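Local coordinates for protein CT398 (Chlamydia trachomatis, PDB 4ILO) that is of unknown function but, with its long coiled-coil hairpin and zinc-ribbon domain, may bind DNA or RNA, at residues R69-E72 with I73-I77; E146-I149 with R150-R154. All coordinates share one frame; numbering follows the deposited sequence.

Interaction 1: R69-E72 with I73-I77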
# COMPACT_ATOMS: atom_id res chain seq x y z
N ARG A 69 27.75 28.28 -24.99
CA ARG A 69 27.88 28.29 -26.44
C ARG A 69 27.43 29.62 -27.02
O ARG A 69 27.98 30.08 -28.02
CB ARG A 69 27.03 27.18 -27.06
CG ARG A 69 27.24 25.76 -26.50
CD ARG A 69 26.28 24.75 -27.21
NE ARG A 69 26.57 24.67 -28.65
CZ ARG A 69 25.72 24.24 -29.59
NH1 ARG A 69 24.49 23.85 -29.27
NH2 ARG A 69 26.10 24.21 -30.88
N ILE A 70 26.40 30.26 -26.43
CA ILE A 70 26.02 31.59 -26.89
C ILE A 70 27.18 32.54 -26.68
O ILE A 70 27.59 33.27 -27.60
CB ILE A 70 24.73 32.06 -26.20
CG1 ILE A 70 23.55 31.25 -26.74
CG2 ILE A 70 24.49 33.55 -26.48
CD1 ILE A 70 22.34 31.39 -25.87
N GLN A 71 27.79 32.46 -25.51
CA GLN A 71 28.96 33.26 -25.20
C GLN A 71 30.06 33.07 -26.24
O GLN A 71 30.68 34.03 -26.72
CB GLN A 71 29.49 32.89 -23.81
CG GLN A 71 30.46 33.91 -23.25
CD GLN A 71 29.91 35.31 -23.34
OE1 GLN A 71 28.96 35.67 -22.63
NE2 GLN A 71 30.50 36.12 -24.24
N GLU A 72 30.34 31.81 -26.56
CA GLU A 72 31.39 31.51 -27.51
C GLU A 72 31.08 32.08 -28.90
O GLU A 72 31.97 32.59 -29.59
CB GLU A 72 31.57 30.00 -27.55
CG GLU A 72 32.46 29.54 -28.69
CD GLU A 72 33.88 30.13 -28.56
OE1 GLU A 72 34.50 30.47 -29.61
OE2 GLU A 72 34.35 30.27 -27.41
N ILE A 73 29.84 31.98 -29.37
CA ILE A 73 29.54 32.56 -30.67
C ILE A 73 29.66 34.08 -30.63
O ILE A 73 30.15 34.72 -31.60
CB ILE A 73 28.15 32.09 -31.15
CG1 ILE A 73 28.17 30.60 -31.43
CG2 ILE A 73 27.76 32.79 -32.45
CD1 ILE A 73 26.85 30.07 -32.00
N SER A 74 29.20 34.68 -29.54
CA SER A 74 29.29 36.13 -29.38
C SER A 74 30.73 36.60 -29.42
O SER A 74 31.04 37.58 -30.10
CB SER A 74 28.60 36.58 -28.08
OG SER A 74 27.19 36.28 -28.14
N ASP A 75 31.64 35.88 -28.76
CA ASP A 75 33.05 36.27 -28.82
C ASP A 75 33.61 36.07 -30.22
O ASP A 75 34.49 36.81 -30.64
CB ASP A 75 33.94 35.45 -27.89
CG ASP A 75 33.58 35.61 -26.43
OD1 ASP A 75 32.88 36.60 -26.05
OD2 ASP A 75 34.01 34.72 -25.66
N GLN A 76 33.14 35.06 -30.93
CA GLN A 76 33.66 34.83 -32.27
C GLN A 76 33.17 35.91 -33.23
O GLN A 76 33.91 36.34 -34.11
CB GLN A 76 33.20 33.45 -32.73
CG GLN A 76 33.87 33.02 -34.00
CD GLN A 76 35.40 33.12 -33.91
OE1 GLN A 76 36.03 32.65 -32.93
NE2 GLN A 76 36.00 33.76 -34.92
N ILE A 77 31.92 36.34 -33.10
CA ILE A 77 31.41 37.41 -33.94
C ILE A 77 32.22 38.67 -33.70
O ILE A 77 32.61 39.38 -34.65
CB ILE A 77 29.91 37.62 -33.66
CG1 ILE A 77 29.10 36.48 -34.29
CG2 ILE A 77 29.42 39.02 -34.17
CD1 ILE A 77 27.62 36.57 -33.86
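Five successive i to i+4 amide bonds, from Ile-73, Ser-74, Asp-75, Gln-76 and Ile-77 back to the carbonyls of Arg-69, Ile-70, Gln-71, Glu-72 and Ile-73, make residues 69-77 an unbroken run of alpha helix. The Ile-70 carbonyl carries a double load. Ser-74 N reaches Ile-70 O at 2.9 Å, nearly in line with the C=O bond, while Ser-74 OG donates to the same Ile-70 O over 3.1 Å from 47° above the carbonyl plane. With chi1 at -63°, the serine hydroxyl is placed beside its own backbone N, which lets both donors of one residue fold back on a single acceptor. Ile-70 CG2 passes alongside at 4.2 Å from Ser-74 OG.

One residue farther along, Gln-71 and Asp-75 form a second i to i+4 pair. Gln-71 NE2 donates to Asp-75 OD1 at 3.0 Å; the acceptor lies close to the amide plane, yet the carboxylate is met from above its own plane, and the N-H...O angle of 139° shows a bent bond. The glutamine chain reaches forward by its bend at chi2. Glu-72 OE2 stands 4.8 Å from Asp-75 OD2, a like-charged neighbour that the amide donor may partly offset.

The polar pair lies on an exposed side of helix 2-86, whereas the isoleucines meet helix 90-171: Ile-70 touches Leu-110 and Leu-114, Ile-73 also touches Leu-110, and Ile-77 packs on Ala-103. Ser-74 OG is hydrogen-bonded to Arg-107 NH1 as well, linking the two helices of the coiled-coil hairpin.

Interaction 2: E146-I149 with R150-R154; sequences EEEI and RENIR
Glu-146 and Arg-150, one helical turn apart, run side by side and are joined by a salt bridge of 3.0 Å between Glu-146 OE2 and Arg-150 NH2. Their carboxylate and guanidinium planes stand 78° apart, so the acid does not form a coplanar fork with the base; instead Glu-146 CB lies over one guanidinium face, 3.7 Å from Arg-150 NH2. The other carboxylate oxygen, OE1, pairs with Lys-42 and Ser-142, and these partners probably favour the charged form of this buried acid.

Glu-147 is the hub of the network. Its OE2 takes Arg-154 NH2 at 2.9 Å on the syn lone pair in an almost straight bond (174°), and OE1 receives Arg-154 NH1 at 3.3 Å, giving an end-on, two-nitrogen grip with nearly coplanar planes. Arg-150 NH1 comes to Glu-147 OE2 from the anti side at 3.2 Å. The carboxylate sits between both bases with chi1 at -118°, off the staggered positions, and a bend at chi2. Arg-154 NH1 also makes a salt bridge with Glu-151 OE1 at 2.7 Å, its hydrogen-bond geometry weak, and thus sits between two acids.

Glu-148 contributes its carbonyl, which accepts the Asn-152 amide in the regular helical pattern. Ile-149 does likewise for Ile-153, and their side chains align on the apolar side, with Ile-149 CG2 at 4.3 Å from Ile-153 CD1.

This part of helix 90-171 faces helix 2-86 across the coiled coil: Glu-146 rests on Ile-38, Ile-149 packs against His-31 and Leu-35, and Arg-150 also touches Leu-35.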
# COMPACT_ATOMS: atom_id res chain seq x y z
N GLU A 146 -1.61 7.57 11.44
CA GLU A 146 -0.77 6.38 11.37
C GLU A 146 -0.39 5.91 12.75
O GLU A 146 -0.33 4.70 13.00
CB GLU A 146 0.51 6.67 10.61
CG GLU A 146 0.32 6.98 9.14
CD GLU A 146 1.61 7.53 8.53
OE1 GLU A 146 1.53 8.56 7.82
OE2 GLU A 146 2.69 6.95 8.79
N GLU A 147 -0.06 6.83 13.65
CA GLU A 147 0.34 6.38 14.96
C GLU A 147 -0.85 5.78 15.70
O GLU A 147 -0.69 4.79 16.44
CB GLU A 147 1.02 7.49 15.75
CG GLU A 147 2.50 7.16 16.11
CD GLU A 147 2.68 5.83 16.87
OE1 GLU A 147 2.11 5.66 17.98
OE2 GLU A 147 3.42 4.95 16.35
N GLU A 148 -2.04 6.33 15.50
CA GLU A 148 -3.21 5.74 16.15
C GLU A 148 -3.50 4.35 15.58
O GLU A 148 -3.95 3.46 16.32
CB GLU A 148 -4.41 6.67 16.00
CG GLU A 148 -5.70 6.01 16.50
CD GLU A 148 -6.91 6.89 16.32
OE1 GLU A 148 -6.73 8.13 16.24
OE2 GLU A 148 -8.04 6.32 16.26
N ILE A 149 -3.28 4.16 14.28
CA ILE A 149 -3.47 2.82 13.72
C ILE A 149 -2.45 1.86 14.31
O ILE A 149 -2.78 0.72 14.63
CB ILE A 149 -3.37 2.85 12.18
CG1 ILE A 149 -4.61 3.52 11.58
CG2 ILE A 149 -3.29 1.40 11.67
CD1 ILE A 149 -4.45 4.00 10.09
N ARG A 150 -1.18 2.29 14.43
CA ARG A 150 -0.15 1.37 14.91
C ARG A 150 -0.39 1.00 16.36
O ARG A 150 -0.14 -0.14 16.77
CB ARG A 150 1.26 1.95 14.73
CG ARG A 150 1.72 2.14 13.27
CD ARG A 150 3.22 2.46 13.17
NE ARG A 150 3.54 3.31 12.02
CZ ARG A 150 3.68 4.65 12.06
NH1 ARG A 150 3.56 5.33 13.21
NH2 ARG A 150 3.97 5.31 10.95
N GLU A 151 -0.89 1.95 17.16
CA GLU A 151 -1.22 1.62 18.54
C GLU A 151 -2.39 0.63 18.61
O GLU A 151 -2.43 -0.22 19.51
CB GLU A 151 -1.53 2.89 19.34
CG GLU A 151 -1.68 2.64 20.85
CD GLU A 151 -0.37 2.22 21.52
OE1 GLU A 151 0.66 2.84 21.18
OE2 GLU A 151 -0.39 1.27 22.36
N ASN A 152 -3.34 0.73 17.69
CA ASN A 152 -4.44 -0.23 17.69
C ASN A 152 -3.92 -1.63 17.37
O ASN A 152 -4.28 -2.60 18.04
CB ASN A 152 -5.53 0.19 16.69
CG ASN A 152 -6.40 1.37 17.21
OD1 ASN A 152 -5.97 2.17 18.06
ND2 ASN A 152 -7.62 1.48 16.68
N ILE A 153 -3.06 -1.74 16.37
CA ILE A 153 -2.39 -3.01 16.09
C ILE A 153 -1.67 -3.52 17.34
O ILE A 153 -1.80 -4.70 17.70
CB ILE A 153 -1.43 -2.86 14.91
CG1 ILE A 153 -2.22 -2.68 13.61
CG2 ILE A 153 -0.51 -4.07 14.82
CD1 ILE A 153 -1.36 -2.33 12.41
N ARG A 154 -0.87 -2.67 17.99
CA ARG A 154 -0.19 -3.09 19.22
C ARG A 154 -1.19 -3.72 20.19
O ARG A 154 -0.95 -4.80 20.74
CB ARG A 154 0.51 -1.92 19.91
CG ARG A 154 1.82 -1.49 19.24
CD ARG A 154 2.36 -0.16 19.82
NE ARG A 154 3.20 0.55 18.84
CZ ARG A 154 2.95 1.76 18.35
NH1 ARG A 154 1.89 2.46 18.76
NH2 ARG A 154 3.77 2.31 17.45

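How the interactions relate
Both interactions are local contacts along one helix of the same coiled-coil hairpin, but on different arms: interaction 1 belongs to helix 2-86 and interaction 2 to helix 90-171. The side-chain bonds of interaction 1 are i to i+4, while interaction 2 also uses i+3 and i+7 spacings. Their centres are about 63 Å apart and they do not touch. Interaction 1 lies about 54 Å from the chain centre and is a surface contact; interaction 2, at about 16 Å, is partly buried. Residues 69-77 use neutral donors, a serine hydroxyl and a glutamine amide, whereas 146-154 use a charged network of three glutamates and two arginines. In each, isoleucine packs on the partner helix (Ile-149 in interaction 2), with a polar link across to it.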